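Local coordinates for restriction endonuclease S subunits (Thermoanaerobacter tengcongensis, PDB 3OKG), which probably serves as the DNA-recognition subunit of a type I restriction-modification methyltransferase, which is built from M and S polypeptides, at residues Gln112-Ser115 with Thr116-Val120; Pro157-Thr160 with Asp161-Tyr165; Glu189-Arg192 with Glu193-Leu197. All blocks are in the same frame, centred on the assembly; numbering follows the deposited sequence.

Contact 1 of 3, residues Gln112-Ser115 with Thr116-Val120. With SO4 (sulfate ion), chain D.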
loop_
_atom_site.group_PDB
_atom_site.type_symbol
_atom_site.label_atom_id
_atom_site.label_comp_id
_atom_site.label_asym_id
_atom_site.label_seq_id
_atom_site.Cartn_x
_atom_site.Cartn_y
_atom_site.Cartn_z
ATOM N N GLN A 112 6.664 14.451 -33.232
ATOM C CA GLN A 112 7.741 13.608 -32.734
ATOM C C GLN A 112 7.434 12.122 -32.999
ATOM O O GLN A 112 6.593 11.816 -33.831
ATOM C CB GLN A 112 8.038 13.928 -31.268
ATOM C CG GLN A 112 8.292 15.436 -31.066
ATOM C CD GLN A 112 9.388 15.982 -32.004
ATOM O OE1 GLN A 112 9.316 17.126 -32.485
ATOM N NE2 GLN A 112 10.382 15.160 -32.277
ATOM N N ILE A 113 8.146 11.218 -32.337
ATOM C CA ILE A 113 8.139 9.807 -32.721
ATOM C C ILE A 113 7.849 8.904 -31.513
ATOM O O ILE A 113 8.390 9.120 -30.428
ATOM C CB ILE A 113 9.508 9.397 -33.306
ATOM C CG1 ILE A 113 9.830 10.239 -34.551
ATOM C CG2 ILE A 113 9.562 7.910 -33.619
ATOM C CD1 ILE A 113 8.890 9.996 -35.721
ATOM N N CYS A 114 7.005 7.891 -31.704
ATOM C CA CYS A 114 6.870 6.852 -30.701
ATOM C C CYS A 114 7.168 5.481 -31.281
ATOM O O CYS A 114 7.213 5.292 -32.505
ATOM C CB CYS A 114 5.478 6.846 -30.045
ATOM S SG CYS A 114 4.138 6.161 -31.122
ATOM N N SER A 115 7.374 4.540 -30.376
ATOM C CA SER A 115 7.710 3.160 -30.709
ATOM C C SER A 115 6.603 2.539 -31.560
ATOM O O SER A 115 5.424 2.844 -31.372
ATOM C CB SER A 115 7.871 2.339 -29.423
ATOM O OG SER A 115 8.079 0.960 -29.701
ATOM N N THR A 116 6.985 1.676 -32.499
ATOM C CA THR A 116 5.997 0.863 -33.228
ATOM C C THR A 116 5.228 -0.054 -32.270
ATOM O O THR A 116 4.212 -0.644 -32.640
ATOM C CB THR A 116 6.687 -0.032 -34.274
ATOM O OG1 THR A 116 7.761 -0.727 -33.631
ATOM C CG2 THR A 116 7.222 0.808 -35.433
ATOM N N GLY A 117 5.744 -0.210 -31.057
ATOM C CA GLY A 117 5.035 -0.958 -30.027
ATOM C C GLY A 117 3.761 -0.293 -29.506
ATOM O O GLY A 117 3.018 -0.905 -28.724
ATOM N N PHE A 118 3.514 0.961 -29.902
ATOM C CA PHE A 118 2.243 1.622 -29.576
ATOM C C PHE A 118 1.293 1.628 -30.737
ATOM O O PHE A 118 1.658 1.959 -31.875
ATOM C CB PHE A 118 2.437 3.101 -29.201
ATOM C CG PHE A 118 3.202 3.336 -27.920
ATOM C CD1 PHE A 118 2.570 3.214 -26.684
ATOM C CD2 PHE A 118 4.529 3.762 -27.951
ATOM C CE1 PHE A 118 3.260 3.459 -25.479
ATOM C CE2 PHE A 118 5.233 4.026 -26.749
ATOM C CZ PHE A 118 4.595 3.884 -25.509
ATOM N N CYS A 119 0.034 1.346 -30.444
ATOM C CA CYS A 119 -1.028 1.662 -31.385
ATOM C C CYS A 119 -1.349 3.159 -31.280
ATOM O O CYS A 119 -1.614 3.660 -30.180
ATOM C CB CYS A 119 -2.279 0.844 -31.030
ATOM S SG CYS A 119 -3.708 1.257 -32.030
ATOM N N VAL A 120 -1.357 3.865 -32.409
ATOM C CA VAL A 120 -1.567 5.333 -32.382
ATOM C C VAL A 120 -3.034 5.629 -32.718
ATOM O O VAL A 120 -3.506 5.305 -33.785
ATOM C CB VAL A 120 -0.608 6.100 -33.342
ATOM C CG1 VAL A 120 -0.904 7.600 -33.294
ATOM C CG2 VAL A 120 0.879 5.899 -32.924
HETATM S S SO4 D . 9.455 -0.175 -26.572
HETATM O O1 SO4 D . 9.697 -0.338 -27.994
HETATM O O2 SO4 D . 8.524 0.942 -26.380
HETATM O O3 SO4 D . 8.810 -1.372 -26.041
HETATM O O4 SO4 D . 10.702 0.093 -25.884
#
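Ser115 and Phe118 close a type I beta turn that carries the chain from strand 113-115 into strand 118-121, in the first DNA specificity region. Phe118 N donates to Ser115 O over 3.1 Å and the bond is nearly straight, at 168°. Ser115 also holds the turn with its side chain. Its hydroxyl points away from the backbone N (chi1 175°) and meets the corner, where Gly117 N donates to Ser115 OG at 2.9 Å. The same hydroxyl donates to a sulfate, with Ser115 OG to O1 of the ion at 2.7 Å. Ile56 N and Arg80 also bind this ion, which probably came from the crystallisation liquor.

Behind the turn the side chains meet through apolar atoms. Cys114 CB lies obliquely to the Phe118 ring, 3.8 Å from CD2 of Phe118. Cys114 SG rests against Val120 CG2 at 3.7 Å and makes an oblique sulfur-aromatic contact with Phe118. The turn joins two sheets. Strand 113-115 runs between strands 50-54 and 81-84, while strand 118-121 borders strand 90-93 and turns Cys119 onto helix 161-165.

Contact 2 of 3, residues Pro157-Thr160 with Asp161-Tyr165. With SO4 (sulfate ion), chain F.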
loop_
_atom_site.group_PDB
_atom_site.type_symbol
_atom_site.label_atom_id
_atom_site.label_comp_id
_atom_site.label_asym_id
_atom_site.label_seq_id
_atom_site.Cartn_x
_atom_site.Cartn_y
_atom_site.Cartn_z
ATOM N N PRO A 157 -0.613 -15.026 -32.476
ATOM C CA PRO A 157 -0.012 -13.679 -32.504
ATOM C C PRO A 157 -0.281 -12.867 -31.230
ATOM O O PRO A 157 -1.294 -13.044 -30.568
ATOM C CB PRO A 157 -0.701 -13.002 -33.690
ATOM C CG PRO A 157 -1.134 -14.149 -34.601
ATOM C CD PRO A 157 -1.519 -15.251 -33.622
ATOM N N ALA A 158 0.638 -11.969 -30.906
ATOM C CA ALA A 158 0.418 -11.013 -29.827
ATOM C C ALA A 158 -0.626 -9.977 -30.298
ATOM O O ALA A 158 -1.067 -10.031 -31.452
ATOM C CB ALA A 158 1.747 -10.343 -29.441
ATOM N N VAL A 159 -1.056 -9.076 -29.410
ATOM C CA VAL A 159 -2.035 -8.047 -29.780
ATOM C C VAL A 159 -1.514 -7.168 -30.918
ATOM O O VAL A 159 -0.340 -6.797 -30.928
ATOM C CB VAL A 159 -2.378 -7.141 -28.570
ATOM C CG1 VAL A 159 -3.226 -5.919 -29.019
ATOM C CG2 VAL A 159 -3.110 -7.943 -27.519
ATOM N N THR A 160 -2.386 -6.829 -31.867
ATOM C CA THR A 160 -2.016 -5.981 -33.003
ATOM C C THR A 160 -2.714 -4.619 -32.905
ATOM O O THR A 160 -3.669 -4.470 -32.136
ATOM C CB THR A 160 -2.469 -6.599 -34.352
ATOM O OG1 THR A 160 -3.900 -6.618 -34.418
ATOM C CG2 THR A 160 -1.923 -8.007 -34.545
ATOM N N ASP A 161 -2.256 -3.643 -33.689
ATOM C CA ASP A 161 -2.922 -2.334 -33.713
ATOM C C ASP A 161 -4.377 -2.525 -34.174
ATOM O O ASP A 161 -5.305 -1.921 -33.632
ATOM C CB ASP A 161 -2.227 -1.381 -34.684
ATOM C CG ASP A 161 -0.828 -0.962 -34.224
ATOM O OD1 ASP A 161 -0.495 -1.106 -33.031
ATOM O OD2 ASP A 161 -0.050 -0.488 -35.075
ATOM N N ASN A 162 -4.588 -3.345 -35.207
ATOM C CA ASN A 162 -5.981 -3.592 -35.654
ATOM C C ASN A 162 -6.881 -4.174 -34.553
ATOM O O ASN A 162 -8.059 -3.838 -34.479
ATOM C CB ASN A 162 -6.018 -4.494 -36.904
ATOM C CG ASN A 162 -5.561 -3.761 -38.137
ATOM O OD1 ASN A 162 -5.644 -2.530 -38.198
ATOM N ND2 ASN A 162 -5.052 -4.498 -39.116
ATOM N N ASP A 163 -6.324 -5.033 -33.707
ATOM C CA ASP A 163 -7.093 -5.580 -32.588
ATOM C C ASP A 163 -7.605 -4.414 -31.722
ATOM O O ASP A 163 -8.757 -4.376 -31.290
ATOM C CB ASP A 163 -6.211 -6.472 -31.699
ATOM C CG ASP A 163 -5.867 -7.820 -32.344
ATOM O OD1 ASP A 163 -6.465 -8.167 -33.376
ATOM O OD2 ASP A 163 -4.989 -8.519 -31.796
ATOM N N VAL A 164 -6.727 -3.461 -31.447
ATOM C CA VAL A 164 -7.141 -2.313 -30.634
ATOM C C VAL A 164 -8.207 -1.476 -31.364
ATOM O O VAL A 164 -9.242 -1.117 -30.786
ATOM C CB VAL A 164 -5.915 -1.459 -30.240
ATOM C CG1 VAL A 164 -6.338 -0.211 -29.409
ATOM C CG2 VAL A 164 -4.874 -2.326 -29.463
ATOM N N TYR A 165 -7.973 -1.174 -32.634
ATOM C CA TYR A 165 -8.931 -0.371 -33.390
ATOM C C TYR A 165 -10.290 -1.082 -33.475
ATOM O O TYR A 165 -11.316 -0.435 -33.629
ATOM C CB TYR A 165 -8.441 -0.071 -34.809
ATOM C CG TYR A 165 -7.184 0.774 -34.897
ATOM C CD1 TYR A 165 -7.055 1.965 -34.160
ATOM C CD2 TYR A 165 -6.157 0.415 -35.745
ATOM C CE1 TYR A 165 -5.890 2.755 -34.257
ATOM C CE2 TYR A 165 -5.013 1.195 -35.865
ATOM C CZ TYR A 165 -4.886 2.368 -35.123
ATOM O OH TYR A 165 -3.718 3.113 -35.233
HETATM S S SO4 F . -3.851 -7.706 -38.398
HETATM O O1 SO4 F . -2.785 -6.705 -38.338
HETATM O O2 SO4 F . -4.686 -7.463 -39.580
HETATM O O3 SO4 F . -3.222 -9.039 -38.429
HETATM O O4 SO4 F . -4.688 -7.604 -37.205
HETATM O O HOH W 1 -3.544 -10.569 -32.569
#
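Thr160 and Asp163 bond to each other twice. Asp163 N donates to Thr160 OG1 at 3.0 Å. In return, Thr160 N donates to Asp163 OD2 at 3.1 Å, with an angle of 160° at the hydrogen. This second donor comes from above the carboxylate plane. Thr160 OG1 lies between its own backbone N and carbonyl carbon (chi1 66°), which turns the hydroxyl toward the first turn of the helix. Val164 N donates to Thr160 O, the first backbone bond of the helix.

The pair is a capping box, with Thr160 as the N-cap of helix 161-165. Thr160 OG1 thus takes up Asp163 N, a first-turn N-H with no preceding turn to bond to, and Asp163 answers by taking up the N-H of the N-cap residue.

A sulfate, probably from the crystallisation liquor, sits at this end. Thr160 OG1 donates to its O4 at 3.1 Å, and Asn162 ND2 donates to its O2 at 3.0 Å. The N-terminal end of the helix dipole would probably favour an anion here. A water donates to both Asp163 OD2 and Ala158 O, and so ties the carboxylate back to the incoming loop.

On the buried side, Val159 CG1 meets Val164 CG2 at 4.0 Å, the two side chains crossing at about a right angle. Val164 packs on Cys119 and Ile121 of strand 118-121. Asp161 takes no part in the cap bonds; its OD2 forms a salt bridge with Lys83.

Contact 3 of 3, residues Glu189-Arg192 with Glu193-Leu197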
loop_
_atom_site.group_PDB
_atom_site.type_symbol
_atom_site.label_atom_id
_atom_site.label_comp_id
_atom_site.label_asym_id
_atom_site.label_seq_id
_atom_site.Cartn_x
_atom_site.Cartn_y
_atom_site.Cartn_z
ATOM N N GLU A 189 -8.329 13.724 -9.053
ATOM C CA GLU A 189 -7.615 14.687 -8.214
ATOM C C GLU A 189 -8.075 14.582 -6.742
ATOM O O GLU A 189 -7.277 14.691 -5.821
ATOM C CB GLU A 189 -7.792 16.109 -8.734
ATOM C CG GLU A 189 -7.133 17.177 -7.871
ATOM C CD GLU A 189 -5.619 17.012 -7.686
ATOM O OE1 GLU A 189 -4.926 16.424 -8.549
ATOM O OE2 GLU A 189 -5.121 17.495 -6.648
ATOM N N ARG A 190 -9.358 14.367 -6.511
ATOM C CA ARG A 190 -9.800 14.201 -5.120
ATOM C C ARG A 190 -9.161 12.981 -4.472
ATOM O O ARG A 190 -8.835 12.973 -3.274
ATOM C CB ARG A 190 -11.323 14.112 -5.066
ATOM C CG ARG A 190 -11.973 15.380 -5.574
ATOM C CD ARG A 190 -13.412 15.429 -5.122
ATOM N NE ARG A 190 -14.359 15.008 -6.137
ATOM C CZ ARG A 190 -15.252 15.825 -6.685
ATOM N NH1 ARG A 190 -16.087 15.374 -7.608
ATOM N NH2 ARG A 190 -15.315 17.096 -6.301
ATOM N N VAL A 191 -9.002 11.911 -5.241
ATOM C CA VAL A 191 -8.257 10.773 -4.711
ATOM C C VAL A 191 -6.857 11.163 -4.236
ATOM O O VAL A 191 -6.463 10.815 -3.113
ATOM C CB VAL A 191 -8.184 9.619 -5.713
ATOM C CG1 VAL A 191 -7.222 8.509 -5.202
ATOM C CG2 VAL A 191 -9.619 9.094 -5.985
ATOM N N ARG A 192 -6.101 11.869 -5.074
ATOM C CA ARG A 192 -4.765 12.350 -4.666
ATOM C C ARG A 192 -4.841 13.227 -3.415
ATOM O O ARG A 192 -4.006 13.110 -2.503
ATOM C CB ARG A 192 -4.101 13.164 -5.783
ATOM C CG ARG A 192 -4.230 12.568 -7.179
ATOM C CD ARG A 192 -3.512 11.223 -7.290
ATOM N NE ARG A 192 -2.159 11.360 -7.840
ATOM C CZ ARG A 192 -1.059 10.935 -7.228
ATOM N NH1 ARG A 192 -1.153 10.331 -6.049
ATOM N NH2 ARG A 192 0.133 11.096 -7.794
ATOM N N GLU A 193 -5.826 14.121 -3.382
ATOM C CA GLU A 193 -5.973 15.045 -2.251
ATOM C C GLU A 193 -6.125 14.252 -0.960
ATOM O O GLU A 193 -5.615 14.630 0.088
ATOM C CB GLU A 193 -7.255 15.834 -2.414
ATOM C CG GLU A 193 -7.198 17.276 -2.794
ATOM C CD GLU A 193 -8.480 18.004 -2.317
ATOM O OE1 GLU A 193 -8.402 18.883 -1.411
ATOM O OE2 GLU A 193 -9.576 17.664 -2.823
ATOM N N VAL A 194 -6.922 13.197 -1.027
ATOM C CA VAL A 194 -7.194 12.381 0.156
ATOM C C VAL A 194 -5.960 11.619 0.602
ATOM O O VAL A 194 -5.668 11.533 1.805
ATOM C CB VAL A 194 -8.417 11.457 -0.084
ATOM C CG1 VAL A 194 -8.567 10.414 1.046
ATOM C CG2 VAL A 194 -9.647 12.293 -0.217
ATOM N N ARG A 195 -5.201 11.087 -0.357
ATOM C CA ARG A 195 -3.944 10.425 -0.023
ATOM C C ARG A 195 -2.998 11.339 0.723
ATOM O O ARG A 195 -2.408 10.917 1.722
ATOM C CB ARG A 195 -3.243 9.849 -1.272
ATOM C CG ARG A 195 -4.142 9.008 -2.110
ATOM C CD ARG A 195 -3.368 8.271 -3.187
ATOM N NE ARG A 195 -2.800 7.053 -2.640
ATOM C CZ ARG A 195 -1.518 6.904 -2.351
ATOM N NH1 ARG A 195 -0.669 7.897 -2.590
ATOM N NH2 ARG A 195 -1.090 5.763 -1.835
ATOM N N ARG A 196 -2.864 12.585 0.249
ATOM C CA ARG A 196 -1.998 13.579 0.891
ATOM C C ARG A 196 -2.479 13.888 2.291
ATOM O O ARG A 196 -1.693 13.980 3.234
ATOM C CB ARG A 196 -1.978 14.889 0.104
ATOM C CG ARG A 196 -1.046 14.894 -1.076
ATOM C CD ARG A 196 -1.410 15.999 -2.095
ATOM N NE ARG A 196 -0.913 15.551 -3.390
ATOM C CZ ARG A 196 -1.413 15.886 -4.571
ATOM N NH1 ARG A 196 -2.456 16.703 -4.658
ATOM N NH2 ARG A 196 -0.867 15.377 -5.668
ATOM N N LEU A 197 -3.786 14.055 2.419
ATOM C CA LEU A 197 -4.381 14.349 3.712
ATOM C C LEU A 197 -4.059 13.219 4.701
ATOM O O LEU A 197 -3.692 13.475 5.846
ATOM C CB LEU A 197 -5.895 14.471 3.547
ATOM C CG LEU A 197 -6.607 15.008 4.783
ATOM C CD1 LEU A 197 -6.117 16.420 5.136
ATOM C CD2 LEU A 197 -8.126 14.968 4.532
HETATM O O HOH W 2 -2.240 15.834 -8.001
#
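The backbone from Glu189 to Leu197 is regular alpha helix, with Glu193, Val194, Arg195 and Arg196 each donating from N to the carbonyl four residues back. The Glu193 N to Glu189 O bond is 2.9 Å long, and the three that follow are about equal to it.

Two turns along one side of the helix, Glu189 and Arg196 reach toward each other. Glu189 CG is anti to the backbone N, and the chain then bends at chi2 (59°), which brings the carboxylate round toward the arginine. Arg196 stays extended from CG to NE and runs back along the helix over Arg192. The salt bridge from Glu189 OE2 to Arg196 NH1 is long, at 3.4 Å, and its hydrogen bond is weak, with an angle of 139°. OE2 comes in at the guanidinium edge, and the two planar groups are turned 37° apart. A water completes a second link: it donates to Glu189 OE1 at 2.8 Å and accepts from Arg196 NH2 at 2.7 Å, in the guanidinium plane. Arg192 CB lies 3.7 Å above one face of the same guanidinium, offset toward its rim.

Arg192 and Arg195 cross obliquely, and NH1 of Arg192 lies 4.3 Å from NH1 of Arg195. Arg195 NE forms a salt bridge with Glu395 of helix 392-407. Val191 on Leu399, and both Arg192 and Arg195 on Leu396, pack this part of helix 174-216 against helix 392-407, within a predicted coiled coil.

The long direct bond and the bridging water imply that Glu189 and Arg196 are only loosely paired at the surface. The positive charge of Arg195 is probably balanced mainly by Glu395.

Overall arrangement
Contacts 1 and 2 are neighbours, with centres 14 Å apart, and they touch directly. Tyr165 OH and Val120 O are 2.6 Å apart, a probable hydrogen bond. Cys119 SG packs on Tyr165 CE1 at 3.5 Å. The strand leaving the turn of contact 1 thus lies against the helix capped in contact 2. Lys83 joins the two, since the lysine that pairs with Asp161 also donates to Phe118 O. Each of these contacts holds its own sulfate ion. Contact 3 stands apart on the long helix 174-216. Its centre is about 32 Å from that of contact 1 and 36 Å from that of contact 2, and it touches neither.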